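Local coordinates for ML032222a iGluR (Mnemiopsis leidyi, PDB 4YKI), which binds glycine in the clamshell ligand-binding domain of a ctenophore ionotropic glutamate receptor, a subunit of a glycine-activated ion channel, at residues 115-120 with 203-208; 121-126 with 134-139; 166-171 with 183-188; 177-182 with 194-199. All coordinates share one frame; numbering follows the deposited sequence. Where two conformers were deposited one is given.

Contact 1 (115-120 with 203-208); sequences AVVKGE and FSVGEE. With SO4 (sulfate ion), chain F.
Val117 turns CG1 into the space between its own backbone N and carbonyl carbon (chi1 62°), and Val205 carries CG2 anti to its carbonyl carbon (chi1 179° to CG1), which brings the two methyl groups together with the side chains crossing at about a right angle. Val117 CG1 and Val205 CG2 are 3.6 Å apart. The backbone beneath is an antiparallel strand pair in the mixed sheet of the ligand-binding domain, strand 109-118 beside strand 202-218. Val117 and Phe203 form a hydrogen-bonded pair, with Val117 N giving to Phe203 O at 2.8 Å and Phe203 N returning to Val117 O at 2.9 Å; Val116 and Ser204 form the non-hydrogen-bonded pair that follows. Beyond it, Val205 N bonds to Ala115 O. Ala115 CB rests against Val205 CB at 3.9 Å, and Val184 of strand 183-188 touches both Ala115 and Val117. A water takes the N-H of Ala115 and gives its protons to Val205 O and Glu207 O. On the outer side, a sulfate probably left from crystallisation is held by Ser204, whose backbone N reaches SO4 O4 at 2.9 Å in a nearly straight bond (168°), while Ser204 OG donates to SO4 O3.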
loop_
_atom_site.group_PDB
_atom_site.type_symbol
_atom_site.label_atom_id
_atom_site.label_comp_id
_atom_site.label_asym_id
_atom_site.label_seq_id
_atom_site.Cartn_x
_atom_site.Cartn_y
_atom_site.Cartn_z
ATOM N N ALA B 115 -7.760 -7.202 -17.056
ATOM C CA ALA B 115 -8.160 -7.289 -18.451
ATOM C C ALA B 115 -9.647 -7.523 -18.544
ATOM O O ALA B 115 -10.210 -8.331 -17.808
ATOM C CB ALA B 115 -7.415 -8.401 -19.170
ATOM N N VAL B 116 -10.273 -6.805 -19.462
ATOM C CA VAL B 116 -11.704 -6.930 -19.708
ATOM C C VAL B 116 -11.951 -7.107 -21.198
ATOM O O VAL B 116 -11.132 -6.732 -22.017
ATOM C CB VAL B 116 -12.513 -5.712 -19.167
ATOM C CG1 VAL B 116 -12.373 -5.608 -17.658
ATOM C CG2 VAL B 116 -12.090 -4.423 -19.844
ATOM N N VAL B 117 -13.106 -7.667 -21.513
ATOM C CA VAL B 117 -13.433 -8.099 -22.862
ATOM C C VAL B 117 -14.902 -7.815 -23.187
ATOM O O VAL B 117 -15.792 -7.984 -22.344
ATOM C CB VAL B 117 -13.109 -9.621 -23.062
ATOM C CG1 VAL B 117 -13.928 -10.502 -22.149
ATOM C CG2 VAL B 117 -13.270 -10.035 -24.523
ATOM N N LYS B 118 -15.142 -7.409 -24.430
ATOM C CA LYS B 118 -16.488 -7.389 -24.991
ATOM C C LYS B 118 -16.544 -8.334 -26.178
ATOM O O LYS B 118 -15.691 -8.287 -27.059
ATOM C CB LYS B 118 -16.878 -5.969 -25.413
ATOM C CG LYS B 118 -18.224 -5.887 -26.090
ATOM C CD LYS B 118 -18.706 -4.462 -26.277
ATOM C CE LYS B 118 -19.930 -4.447 -27.170
ATOM N NZ LYS B 118 -20.550 -3.107 -27.178
ATOM N N GLY B 119 -17.513 -9.234 -26.169
ATOM C CA GLY B 119 -17.690 -10.172 -27.262
ATOM C C GLY B 119 -18.619 -11.306 -26.889
ATOM O O GLY B 119 -18.550 -11.856 -25.789
ATOM N N GLU B 120 -19.475 -11.662 -27.841
ATOM C CA GLU B 120 -20.264 -12.873 -27.743
ATOM C C GLU B 120 -19.437 -14.064 -28.251
ATOM O O GLU B 120 -18.406 -13.884 -28.926
ATOM C CB GLU B 120 -21.572 -12.736 -28.535
ATOM C CG GLU B 120 -22.475 -11.613 -27.982
ATOM C CD GLU B 120 -23.716 -11.314 -28.824
ATOM O OE1 GLU B 120 -23.932 -11.995 -29.835
ATOM O OE2 GLU B 120 -24.493 -10.413 -28.440
ATOM N N PHE B 203 -16.958 -8.075 -19.717
ATOM C CA PHE B 203 -16.657 -9.123 -18.752
ATOM C C PHE B 203 -15.159 -9.211 -18.465
ATOM O O PHE B 203 -14.347 -8.672 -19.201
ATOM C CB PHE B 203 -17.167 -10.480 -19.292
ATOM C CG PHE B 203 -18.648 -10.495 -19.567
ATOM C CD1 PHE B 203 -19.529 -10.815 -18.561
ATOM C CD2 PHE B 203 -19.155 -10.150 -20.811
ATOM C CE1 PHE B 203 -20.916 -10.812 -18.790
ATOM C CE2 PHE B 203 -20.545 -10.161 -21.040
ATOM C CZ PHE B 203 -21.396 -10.473 -20.026
ATOM N N SER B 204 -14.803 -9.904 -17.401
ATOM C CA SER B 204 -13.409 -10.112 -17.045
ATOM C C SER B 204 -12.700 -11.131 -17.927
ATOM O O SER B 204 -13.314 -12.085 -18.430
ATOM C CB SER B 204 -13.326 -10.606 -15.609
ATOM O OG SER B 204 -13.895 -9.673 -14.743
ATOM N N VAL B 205 -11.399 -10.943 -18.116
ATOM C CA VAL B 205 -10.534 -11.984 -18.644
ATOM C C VAL B 205 -9.600 -12.418 -17.534
ATOM O O VAL B 205 -8.542 -11.801 -17.295
ATOM C CB VAL B 205 -9.707 -11.516 -19.837
ATOM C CG1 VAL B 205 -8.786 -12.634 -20.336
ATOM C CG2 VAL B 205 -10.622 -11.032 -20.953
ATOM N N GLY B 206 -9.992 -13.475 -16.838
ATOM C CA GLY B 206 -9.210 -13.984 -15.726
ATOM C C GLY B 206 -9.237 -13.039 -14.541
ATOM O O GLY B 206 -9.998 -12.073 -14.479
ATOM N N GLU B 207 -8.357 -13.327 -13.597
ATOM C CA GLU B 207 -8.237 -12.551 -12.383
ATOM C C GLU B 207 -7.255 -11.412 -12.595
ATOM O O GLU B 207 -6.480 -11.408 -13.534
ATOM C CB GLU B 207 -7.740 -13.437 -11.237
ATOM C CG GLU B 207 -8.625 -14.647 -10.916
ATOM C CD GLU B 207 -9.979 -14.241 -10.387
ATOM O OE1 GLU B 207 -10.028 -13.367 -9.498
ATOM O OE2 GLU B 207 -10.997 -14.788 -10.866
ATOM N N GLU B 208 -7.260 -10.479 -11.668
ATOM C CA GLU B 208 -6.257 -9.423 -11.687
ATOM C C GLU B 208 -4.883 -10.028 -11.455
ATOM O O GLU B 208 -4.768 -11.097 -10.828
ATOM C CB GLU B 208 -6.592 -8.369 -10.646
ATOM C CG GLU B 208 -7.885 -7.677 -10.975
ATOM C CD GLU B 208 -8.177 -6.467 -10.134
ATOM O OE1 GLU B 208 -7.292 -6.032 -9.362
ATOM O OE2 GLU B 208 -9.309 -5.939 -10.258
HETATM S S SO4 F . -17.027 -11.586 -14.535
HETATM O O1 SO4 F . -16.781 -12.945 -15.012
HETATM O O2 SO4 F . -18.343 -11.490 -13.905
HETATM O O3 SO4 F . -16.011 -11.234 -13.539
HETATM O O4 SO4 F . -16.982 -10.681 -15.668
HETATM O O HOH W 1 -7.612 -9.732 -15.654
#

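Contact 2 (121-126 with 134-139); sequences GTTLNQ and DKYKWG
Thr122 O is the polar hub here, taking hydrogen bonds from both Lys135 NZ and Tyr136 OH. Lys135 NZ arrives on a lone pair in the carbonyl plane at 2.9 Å; Tyr136 OH, at 2.7 Å, also lies in that plane but at a wider C=O angle of 148°. The Lys135 side chain is extended throughout, with CG anti to the backbone N (chi1 175°), and this full reach lets its ammonium also donate to Thr122 OG1 at 3.3 Å and to Glu120 O. A water gives a proton to Tyr136 OH and joins it to Thr123 OG1. A methionine replacing Lys135 has no ammonium, and is likely to leave Glu120 O and Thr122 OG1 without this mate and Thr122 O with one bond fewer.

Apolar contact comes from Leu124, whose CD1 lies 3.9 Å from Tyr136 CD2 as the two side chains run past each other in opposite directions. Val117 of strand 109-118 also packs on the tyrosine. The contact thus pins the loop leaving strand 109-118 to the lead-in of strand 137-141. With two carbonyl oxygens and a hydroxyl around it, the lysine ammonium probably stays charged, and its pull is likely to polarise the carbonyl that Tyr136 also binds.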
loop_
_atom_site.group_PDB
_atom_site.type_symbol
_atom_site.label_atom_id
_atom_site.label_comp_id
_atom_site.label_asym_id
_atom_site.label_seq_id
_atom_site.Cartn_x
_atom_site.Cartn_y
_atom_site.Cartn_z
ATOM N N GLY B 121 -19.870 -15.273 -27.899
ATOM C CA GLY B 121 -19.198 -16.462 -28.369
ATOM C C GLY B 121 -18.046 -16.890 -27.472
ATOM O O GLY B 121 -18.009 -16.606 -26.266
ATOM N N THR B 122 -17.081 -17.586 -28.065
ATOM C CA THR B 122 -15.927 -18.022 -27.313
ATOM C C THR B 122 -15.264 -16.798 -26.689
ATOM O O THR B 122 -15.238 -15.701 -27.266
ATOM C CB THR B 122 -14.886 -18.759 -28.179
ATOM O OG1 THR B 122 -14.427 -17.893 -29.224
ATOM C CG2 THR B 122 -15.443 -20.060 -28.774
ATOM N N THR B 123 -14.731 -16.991 -25.499
ATOM C CA THR B 123 -14.100 -15.907 -24.780
ATOM C C THR B 123 -12.728 -16.381 -24.307
ATOM O O THR B 123 -12.235 -17.412 -24.754
ATOM C CB THR B 123 -15.052 -15.400 -23.676
ATOM O OG1 THR B 123 -14.590 -14.156 -23.135
ATOM C CG2 THR B 123 -15.210 -16.427 -22.603
ATOM N N LEU B 124 -12.080 -15.604 -23.460
ATOM C CA LEU B 124 -10.699 -15.882 -23.082
ATOM C C LEU B 124 -10.596 -15.982 -21.587
ATOM O O LEU B 124 -11.309 -15.284 -20.876
ATOM C CB LEU B 124 -9.779 -14.752 -23.547
ATOM C CG LEU B 124 -9.848 -14.509 -25.050
ATOM C CD1 LEU B 124 -9.172 -13.225 -25.417
ATOM C CD2 LEU B 124 -9.239 -15.658 -25.804
ATOM N N ASN B 125 -9.679 -16.826 -21.120
ATOM C CA ASN B 125 -9.471 -17.060 -19.689
ATOM C C ASN B 125 -8.235 -16.343 -19.120
ATOM O O ASN B 125 -8.153 -16.088 -17.916
ATOM C CB ASN B 125 -9.326 -18.568 -19.427
ATOM C CG ASN B 125 -10.557 -19.364 -19.845
ATOM O OD1 ASN B 125 -11.694 -18.960 -19.590
ATOM N ND2 ASN B 125 -10.333 -20.498 -20.494
ATOM N N GLN B 126 -7.263 -16.037 -19.971
ATOM C CA GLN B 126 -6.022 -15.413 -19.518
ATOM C C GLN B 126 -5.425 -14.676 -20.705
ATOM O O GLN B 126 -5.502 -15.160 -21.830
ATOM C CB GLN B 126 -5.053 -16.471 -18.972
ATOM C CG GLN B 126 -3.994 -15.946 -17.967
ATOM C CD GLN B 126 -2.788 -15.301 -18.625
ATOM O OE1 GLN B 126 -2.436 -15.616 -19.763
ATOM N NE2 GLN B 126 -2.143 -14.391 -17.903
ATOM N N ASP B 134 -7.138 -14.998 -33.463
ATOM C CA ASP B 134 -7.377 -13.733 -34.169
ATOM C C ASP B 134 -8.834 -13.287 -34.165
ATOM O O ASP B 134 -9.205 -12.390 -34.909
ATOM C CB ASP B 134 -6.809 -13.740 -35.597
ATOM C CG ASP B 134 -7.401 -14.816 -36.464
ATOM O OD1 ASP B 134 -8.331 -15.516 -36.029
ATOM O OD2 ASP B 134 -6.927 -14.962 -37.610
ATOM N N LYS B 135 -9.641 -13.868 -33.286
ATOM C CA LYS B 135 -11.001 -13.383 -33.086
ATOM C C LYS B 135 -11.013 -12.007 -32.428
ATOM O O LYS B 135 -11.731 -11.090 -32.864
ATOM C CB LYS B 135 -11.795 -14.346 -32.207
ATOM C CG LYS B 135 -13.201 -13.835 -31.870
ATOM C CD LYS B 135 -14.032 -14.828 -31.059
ATOM C CE LYS B 135 -15.348 -14.214 -30.633
ATOM N NZ LYS B 135 -16.181 -15.211 -29.951
ATOM N N TYR B 136 -10.224 -11.862 -31.365
ATOM C CA TYR B 136 -10.157 -10.642 -30.594
ATOM C C TYR B 136 -8.920 -9.847 -30.932
ATOM O O TYR B 136 -7.840 -10.409 -31.071
ATOM C CB TYR B 136 -10.101 -10.969 -29.076
ATOM C CG TYR B 136 -11.384 -11.544 -28.532
ATOM C CD1 TYR B 136 -12.407 -10.715 -28.137
ATOM C CD2 TYR B 136 -11.581 -12.906 -28.427
ATOM C CE1 TYR B 136 -13.590 -11.216 -27.668
ATOM C CE2 TYR B 136 -12.760 -13.416 -27.950
ATOM C CZ TYR B 136 -13.770 -12.568 -27.579
ATOM O OH TYR B 136 -14.981 -13.029 -27.097
ATOM N N LYS B 137 -9.091 -8.534 -31.047
ATOM C CA LYS B 137 -7.994 -7.577 -30.979
ATOM C C LYS B 137 -7.850 -7.109 -29.533
ATOM O O LYS B 137 -8.717 -7.387 -28.710
ATOM C CB LYS B 137 -8.241 -6.395 -31.921
ATOM C CG LYS B 137 -8.118 -6.780 -33.388
ATOM C CD LYS B 137 -8.325 -5.603 -34.330
ATOM C CE LYS B 137 -8.172 -6.010 -35.792
ATOM N NZ LYS B 137 -6.856 -6.648 -36.071
ATOM N N TRP B 138 -6.759 -6.422 -29.227
ATOM C CA TRP B 138 -6.481 -6.040 -27.856
ATOM C C TRP B 138 -5.532 -4.866 -27.832
ATOM O O TRP B 138 -4.914 -4.528 -28.851
ATOM C CB TRP B 138 -5.873 -7.213 -27.073
ATOM C CG TRP B 138 -4.498 -7.596 -27.519
ATOM C CD1 TRP B 138 -3.320 -7.110 -27.038
ATOM C CD2 TRP B 138 -4.160 -8.526 -28.552
ATOM N NE1 TRP B 138 -2.264 -7.682 -27.707
ATOM C CE2 TRP B 138 -2.759 -8.550 -28.644
ATOM C CE3 TRP B 138 -4.903 -9.336 -29.407
ATOM C CZ2 TRP B 138 -2.088 -9.381 -29.545
ATOM C CZ3 TRP B 138 -4.233 -10.140 -30.313
ATOM C CH2 TRP B 138 -2.840 -10.153 -30.377
ATOM N N GLY B 139 -5.410 -4.228 -26.675
ATOM C CA GLY B 139 -4.453 -3.153 -26.545
ATOM C C GLY B 139 -4.283 -2.651 -25.137
ATOM O O GLY B 139 -5.045 -2.970 -24.227
HETATM O O HOH W 2 -16.017 -12.134 -24.608
#

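Contact 3 (166-171 with 183-188); sequences VELKDL and FVFIDE. With GLY (glycine), chain E.
Val166 drives a methyl straight at the edge of the Phe183 ring: CG2 lies in the ring plane and stands only 3.4 Å from Phe183 CZ, a close approach for two carbons. The side chains come from opposite directions, and Phe183 extends its ring toward the valine because CG is anti to the backbone N (chi1 -167°). Leu168 CD1 joins at the same edge, 4.1 Å from Phe183 CZ, and it also meets Phe185, whose CD1 is 3.9 Å from Leu168 CD1. Leu171 then meets the second phenylalanine, its CD1 lying near the ring plane at 4.0 Å from Phe185 CE2, with the two side chains crossing at about a right angle.

Strands 166-168 and 183-188 both pair in parallel with strand 137-141, which runs between them; helix 171-179 makes the connection, giving a right-handed beta-alpha-beta crossover of the kind found in periplasmic-binding-protein-like domains. Ala174 and Thr177 of that helix help enclose the apolar cluster, and no hydrogen bond joins the two segments directly.

At the far end of strand 183-188 the chain enters the ligand pocket. Glu188 occupies the N-cap position of helix 189-195, and its extended side chain carries OE1 to the bound glycine, 2.7 Å from the ligand N. Tyr214 OH bonds to OE1 as well, while Ser93 OG bonds to Glu188 OE2.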
loop_
_atom_site.group_PDB
_atom_site.type_symbol
_atom_site.label_atom_id
_atom_site.label_comp_id
_atom_site.label_asym_id
_atom_site.label_seq_id
_atom_site.Cartn_x
_atom_site.Cartn_y
_atom_site.Cartn_z
ATOM N N VAL B 166 -2.973 -3.077 -30.268
ATOM C CA VAL B 166 -3.205 -1.684 -30.631
ATOM C C VAL B 166 -2.624 -0.748 -29.530
ATOM O O VAL B 166 -2.731 -1.032 -28.343
ATOM C CB VAL B 166 -4.717 -1.428 -30.882
ATOM C CG1 VAL B 166 -5.292 -2.485 -31.799
ATOM C CG2 VAL B 166 -5.501 -1.382 -29.588
ATOM N N GLU B 167 -1.893 0.294 -29.938
ATOM C CA GLU B 167 -1.481 1.368 -29.039
ATOM C C GLU B 167 -2.601 2.404 -28.956
ATOM O O GLU B 167 -2.839 3.187 -29.880
ATOM C CB GLU B 167 -0.195 2.025 -29.539
ATOM C CG GLU B 167 0.332 3.155 -28.658
ATOM C CD GLU B 167 1.536 3.834 -29.283
ATOM O OE1 GLU B 167 2.644 3.269 -29.191
ATOM O OE2 GLU B 167 1.368 4.916 -29.886
ATOM N N LEU B 168 -3.288 2.395 -27.841
ATOM C CA LEU B 168 -4.415 3.264 -27.598
ATOM C C LEU B 168 -3.893 4.607 -27.100
ATOM O O LEU B 168 -2.872 4.672 -26.406
ATOM C CB LEU B 168 -5.295 2.563 -26.574
ATOM C CG LEU B 168 -5.853 1.216 -27.050
ATOM C CD1 LEU B 168 -6.318 0.408 -25.861
ATOM C CD2 LEU B 168 -6.957 1.454 -28.076
ATOM N N LYS B 169 -4.578 5.673 -27.437
ATOM C CA LYS B 169 -4.088 7.015 -27.144
ATOM C C LYS B 169 -4.248 7.425 -25.684
ATOM O O LYS B 169 -3.367 8.097 -25.120
ATOM C CB LYS B 169 -4.847 8.028 -28.014
ATOM C CG LYS B 169 -4.291 9.440 -27.949
ATOM C CD LYS B 169 -4.954 10.371 -28.957
ATOM C CE LYS B 169 -6.331 10.818 -28.485
ATOM N NZ LYS B 169 -6.880 11.928 -29.316
ATOM N N ASP B 170 -5.395 7.078 -25.105
ATOM C CA ASP B 170 -5.805 7.557 -23.791
ATOM C C ASP B 170 -6.998 6.722 -23.337
ATOM O O ASP B 170 -7.442 5.823 -24.069
ATOM C CB ASP B 170 -6.113 9.074 -23.818
ATOM C CG ASP B 170 -7.196 9.473 -24.800
ATOM O OD1 ASP B 170 -8.054 8.684 -25.196
ATOM O OD2 ASP B 170 -7.210 10.674 -25.170
ATOM N N LEU B 171 -7.488 6.980 -22.136
ATOM C CA LEU B 171 -8.542 6.159 -21.566
ATOM C C LEU B 171 -9.825 6.254 -22.378
ATOM O O LEU B 171 -10.512 5.246 -22.572
ATOM C CB LEU B 171 -8.784 6.566 -20.125
ATOM C CG LEU B 171 -9.760 5.686 -19.357
ATOM C CD1 LEU B 171 -9.308 4.221 -19.306
ATOM C CD2 LEU B 171 -9.888 6.253 -17.940
ATOM N N PHE B 183 -12.819 -7.056 -28.456
ATOM C CA PHE B 183 -11.642 -6.341 -28.016
ATOM C C PHE B 183 -11.376 -6.659 -26.547
ATOM O O PHE B 183 -12.337 -6.792 -25.741
ATOM C CB PHE B 183 -11.832 -4.834 -28.225
ATOM C CG PHE B 183 -10.549 -4.041 -28.099
ATOM C CD1 PHE B 183 -9.639 -4.030 -29.134
ATOM C CD2 PHE B 183 -10.240 -3.356 -26.926
ATOM C CE1 PHE B 183 -8.456 -3.336 -29.028
ATOM C CE2 PHE B 183 -9.037 -2.651 -26.816
ATOM C CZ PHE B 183 -8.165 -2.632 -27.860
ATOM N N VAL B 184 -10.095 -6.821 -26.211
ATOM C CA VAL B 184 -9.646 -6.937 -24.834
ATOM C C VAL B 184 -8.800 -5.693 -24.490
ATOM O O VAL B 184 -7.783 -5.396 -25.148
ATOM C CB VAL B 184 -8.788 -8.201 -24.606
ATOM C CG1 VAL B 184 -8.256 -8.248 -23.166
ATOM C CG2 VAL B 184 -9.572 -9.465 -24.901
ATOM N N PHE B 185 -9.211 -4.979 -23.456
ATOM C CA PHE B 185 -8.483 -3.828 -22.946
ATOM C C PHE B 185 -7.838 -4.238 -21.634
ATOM O O PHE B 185 -8.505 -4.755 -20.743
ATOM C CB PHE B 185 -9.449 -2.651 -22.767
ATOM C CG PHE B 185 -8.831 -1.403 -22.161
ATOM C CD1 PHE B 185 -7.535 -1.014 -22.448
ATOM C CD2 PHE B 185 -9.578 -0.615 -21.312
ATOM C CE1 PHE B 185 -7.011 0.147 -21.865
ATOM C CE2 PHE B 185 -9.045 0.528 -20.748
ATOM C CZ PHE B 185 -7.761 0.885 -21.026
ATOM N N ILE B 186 -6.528 -4.021 -21.534
ATOM C CA ILE B 186 -5.754 -4.381 -20.355
ATOM C C ILE B 186 -5.341 -3.091 -19.664
ATOM O O ILE B 186 -4.601 -2.296 -20.249
ATOM C CB ILE B 186 -4.483 -5.183 -20.750
ATOM C CG1 ILE B 186 -4.851 -6.427 -21.574
ATOM C CG2 ILE B 186 -3.668 -5.570 -19.502
ATOM C CD1 ILE B 186 -3.659 -7.144 -22.215
ATOM N N ASP B 187 -5.819 -2.886 -18.446
ATOM C CA ASP B 187 -5.551 -1.642 -17.722
ATOM C C ASP B 187 -5.547 -1.907 -16.213
ATOM O O ASP B 187 -5.002 -2.923 -15.784
ATOM C CB ASP B 187 -6.509 -0.511 -18.144
ATOM C CG ASP B 187 -5.941 0.862 -17.811
ATOM O OD1 ASP B 187 -5.028 1.317 -18.552
ATOM O OD2 ASP B 187 -6.364 1.445 -16.790
ATOM N N GLU B 188 -6.126 -0.996 -15.422
ATOM C CA GLU B 188 -5.976 -1.005 -13.967
ATOM C C GLU B 188 -7.329 -1.222 -13.299
ATOM O O GLU B 188 -8.314 -0.592 -13.650
ATOM C CB GLU B 188 -5.329 0.309 -13.493
ATOM C CG GLU B 188 -3.985 0.576 -14.146
ATOM C CD GLU B 188 -3.333 1.873 -13.709
ATOM O OE1 GLU B 188 -4.036 2.769 -13.180
ATOM O OE2 GLU B 188 -2.103 2.009 -13.957
HETATM N N GLY E . -2.747 5.159 -13.467
HETATM C CA GLY E . -2.015 5.162 -14.755
HETATM C C GLY E . -0.529 5.390 -14.614
HETATM O O GLY E . 0.167 5.303 -15.648
HETATM O OXT GLY E . -0.054 5.677 -13.494
#

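Contact 4 (177-182 with 194-199); sequences TLRGGL and HNLISD
Arg179 and Asp199 form a two-pronged salt bridge between the end of helix 171-179 and the type I beta turn, Leu196 to Asp199, that follows helix 189-195. The arginine, extended from CG to NE, reaches the turn side-on with NE and one terminal nitrogen. Arg179 NE donates to Asp199 OD2 at 2.8 Å, and Arg179 NH2 donates to Asp199 OD1 at 2.9 Å in an almost straight bond (177°) on the syn lone pair. Guanidinium and carboxylate are nearly coplanar, their planes 18° apart. Both carboxylate oxygens therefore have a charged donor. An asparagine for Asp199 offers one acceptor and no charge, so the guanidinium would probably be left without its counter-charge and freer to swing.

The turn is closed by Asp199 N bonding to Leu196 O, while Gly181 N bonds to Leu178 O. Arg179 O takes a hydrogen bond from Lys118 NZ, and Asn195 ND2 is satisfied by Val191 O and Gln18 O. Inward of the charged pair, Leu178 CD2 and Leu196 CD1 meet tip to tip at 3.8 Å, with Val116 touching both leucines. A water completes the polar link, accepting from Arg179 NH2 at 3.0 Å and donating to Asn195 O at 2.8 Å.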
loop_
_atom_site.group_PDB
_atom_site.type_symbol
_atom_site.label_atom_id
_atom_site.label_comp_id
_atom_site.label_asym_id
_atom_site.label_seq_id
_atom_site.Cartn_x
_atom_site.Cartn_y
_atom_site.Cartn_z
ATOM N N THR B 177 -12.859 1.946 -27.982
ATOM C CA THR B 177 -12.433 0.782 -28.735
ATOM C C THR B 177 -12.992 -0.488 -28.104
ATOM O O THR B 177 -13.521 -1.364 -28.824
ATOM C CB THR B 177 -10.891 0.725 -28.863
ATOM O OG1 THR B 177 -10.436 1.926 -29.490
ATOM C CG2 THR B 177 -10.480 -0.439 -29.712
ATOM N N LEU B 178 -12.931 -0.592 -26.789
ATOM C CA LEU B 178 -13.526 -1.724 -26.092
ATOM C C LEU B 178 -15.023 -1.846 -26.413
ATOM O O LEU B 178 -15.527 -2.938 -26.708
ATOM C CB LEU B 178 -13.332 -1.558 -24.590
ATOM C CG LEU B 178 -14.027 -2.591 -23.708
ATOM C CD1 LEU B 178 -13.464 -3.990 -23.890
ATOM C CD2 LEU B 178 -13.928 -2.165 -22.277
ATOM N N ARG B 179 -15.741 -0.731 -26.360
ATOM C CA ARG B 179 -17.188 -0.730 -26.600
ATOM C C ARG B 179 -17.519 -1.086 -28.043
ATOM O O ARG B 179 -18.642 -1.535 -28.338
ATOM C CB ARG B 179 -17.790 0.620 -26.207
ATOM C CG ARG B 179 -17.865 0.791 -24.713
ATOM C CD ARG B 179 -18.354 2.178 -24.293
ATOM N NE ARG B 179 -18.540 2.239 -22.855
ATOM C CZ ARG B 179 -18.521 3.360 -22.134
ATOM N NH1 ARG B 179 -18.307 4.534 -22.715
ATOM N NH2 ARG B 179 -18.713 3.287 -20.838
ATOM N N GLY B 180 -16.570 -0.899 -28.940
ATOM C CA GLY B 180 -16.748 -1.327 -30.310
ATOM C C GLY B 180 -16.800 -2.827 -30.507
ATOM O O GLY B 180 -17.219 -3.287 -31.583
ATOM N N GLY B 181 -16.378 -3.592 -29.503
ATOM C CA GLY B 181 -16.536 -5.040 -29.504
ATOM C C GLY B 181 -15.351 -5.838 -29.996
ATOM O O GLY B 181 -14.445 -5.312 -30.633
ATOM N N LEU B 182 -15.377 -7.130 -29.687
ATOM C CA LEU B 182 -14.318 -8.059 -30.041
ATOM C C LEU B 182 -12.926 -7.524 -29.691
ATOM O O LEU B 182 -11.984 -7.570 -30.489
ATOM C CB LEU B 182 -14.444 -8.467 -31.521
ATOM C CG LEU B 182 -15.713 -9.273 -31.840
ATOM C CD1 LEU B 182 -15.875 -9.401 -33.353
ATOM C CD2 LEU B 182 -15.675 -10.628 -31.187
ATOM N N HIS B 194 -14.652 1.570 -11.929
ATOM C CA HIS B 194 -15.458 2.762 -11.921
ATOM C C HIS B 194 -16.090 3.061 -13.274
ATOM O O HIS B 194 -17.304 3.326 -13.376
ATOM C CB HIS B 194 -14.637 3.969 -11.495
ATOM C CG HIS B 194 -15.421 5.227 -11.574
ATOM N ND1 HIS B 194 -16.383 5.555 -10.644
ATOM C CD2 HIS B 194 -15.476 6.177 -12.530
ATOM C CE1 HIS B 194 -16.953 6.689 -10.995
ATOM N NE2 HIS B 194 -16.427 7.090 -12.138
ATOM N N ASN B 195 -15.265 3.031 -14.311
ATOM C CA ASN B 195 -15.659 3.526 -15.613
ATOM C C ASN B 195 -16.520 2.568 -16.436
ATOM O O ASN B 195 -17.197 3.018 -17.351
ATOM C CB ASN B 195 -14.426 3.979 -16.394
ATOM C CG ASN B 195 -13.863 5.272 -15.860
ATOM O OD1 ASN B 195 -14.464 6.319 -16.068
ATOM N ND2 ASN B 195 -12.763 5.216 -15.144
ATOM N N LEU B 196 -16.512 1.281 -16.098
ATOM C CA LEU B 196 -17.255 0.287 -16.883
ATOM C C LEU B 196 -18.423 -0.291 -16.093
ATOM O O LEU B 196 -18.989 -1.317 -16.475
ATOM C CB LEU B 196 -16.297 -0.809 -17.349
ATOM C CG LEU B 196 -15.162 -0.322 -18.247
ATOM C CD1 LEU B 196 -14.204 -1.441 -18.555
ATOM C CD2 LEU B 196 -15.666 0.296 -19.524
ATOM N N ILE B 197 -18.829 0.396 -15.028
ATOM C CA ILE B 197 -19.873 -0.097 -14.127
ATOM C C ILE B 197 -21.201 -0.415 -14.817
ATOM O O ILE B 197 -21.887 -1.359 -14.415
ATOM C CB ILE B 197 -20.105 0.899 -12.945
ATOM C CG1 ILE B 197 -20.982 0.261 -11.856
ATOM C CG2 ILE B 197 -20.671 2.223 -13.442
ATOM C CD1 ILE B 197 -20.354 -0.934 -11.178
ATOM N N SER B 198 -21.536 0.359 -15.844
ATOM C CA SER B 198 -22.801 0.209 -16.583
ATOM C C SER B 198 -22.623 -0.433 -17.966
ATOM O O SER B 198 -23.528 -0.380 -18.818
ATOM C CB SER B 198 -23.474 1.570 -16.748
ATOM O OG SER B 198 -22.748 2.393 -17.646
ATOM N N ASP B 199 -21.456 -1.029 -18.191
ATOM C CA ASP B 199 -21.206 -1.807 -19.411
ATOM C C ASP B 199 -21.495 -3.266 -19.130
ATOM O O ASP B 199 -20.613 -4.059 -18.802
ATOM C CB ASP B 199 -19.774 -1.608 -19.902
ATOM C CG ASP B 199 -19.547 -0.216 -20.433
ATOM O OD1 ASP B 199 -19.225 0.692 -19.640
ATOM O OD2 ASP B 199 -19.711 -0.010 -21.647
HETATM O O HOH W 3 -17.717 5.321 -18.827
#

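Overall arrangement
All four contacts lie on the same side of the chain's centre, their own centres about 8 to 14 Å apart. Contacts 1, 2 and 3 reach one mixed sheet, in which strand 183-188 sits between strands 109-118 and 137-141; contact 4 joins the ends of helices 171-179 and 189-195 beside it. Along the chain, contact 2 closes first, contacts 3 and 4 then interleave, and contact 1 spans them all. Val116 O bonds to Phe185 N, linking contacts 1 and 3, while Trp138 O and Val166 N join contacts 2 and 3. One lobe is thus knit together from its outer loop to Glu188, where contact 3 reaches the bound glycine.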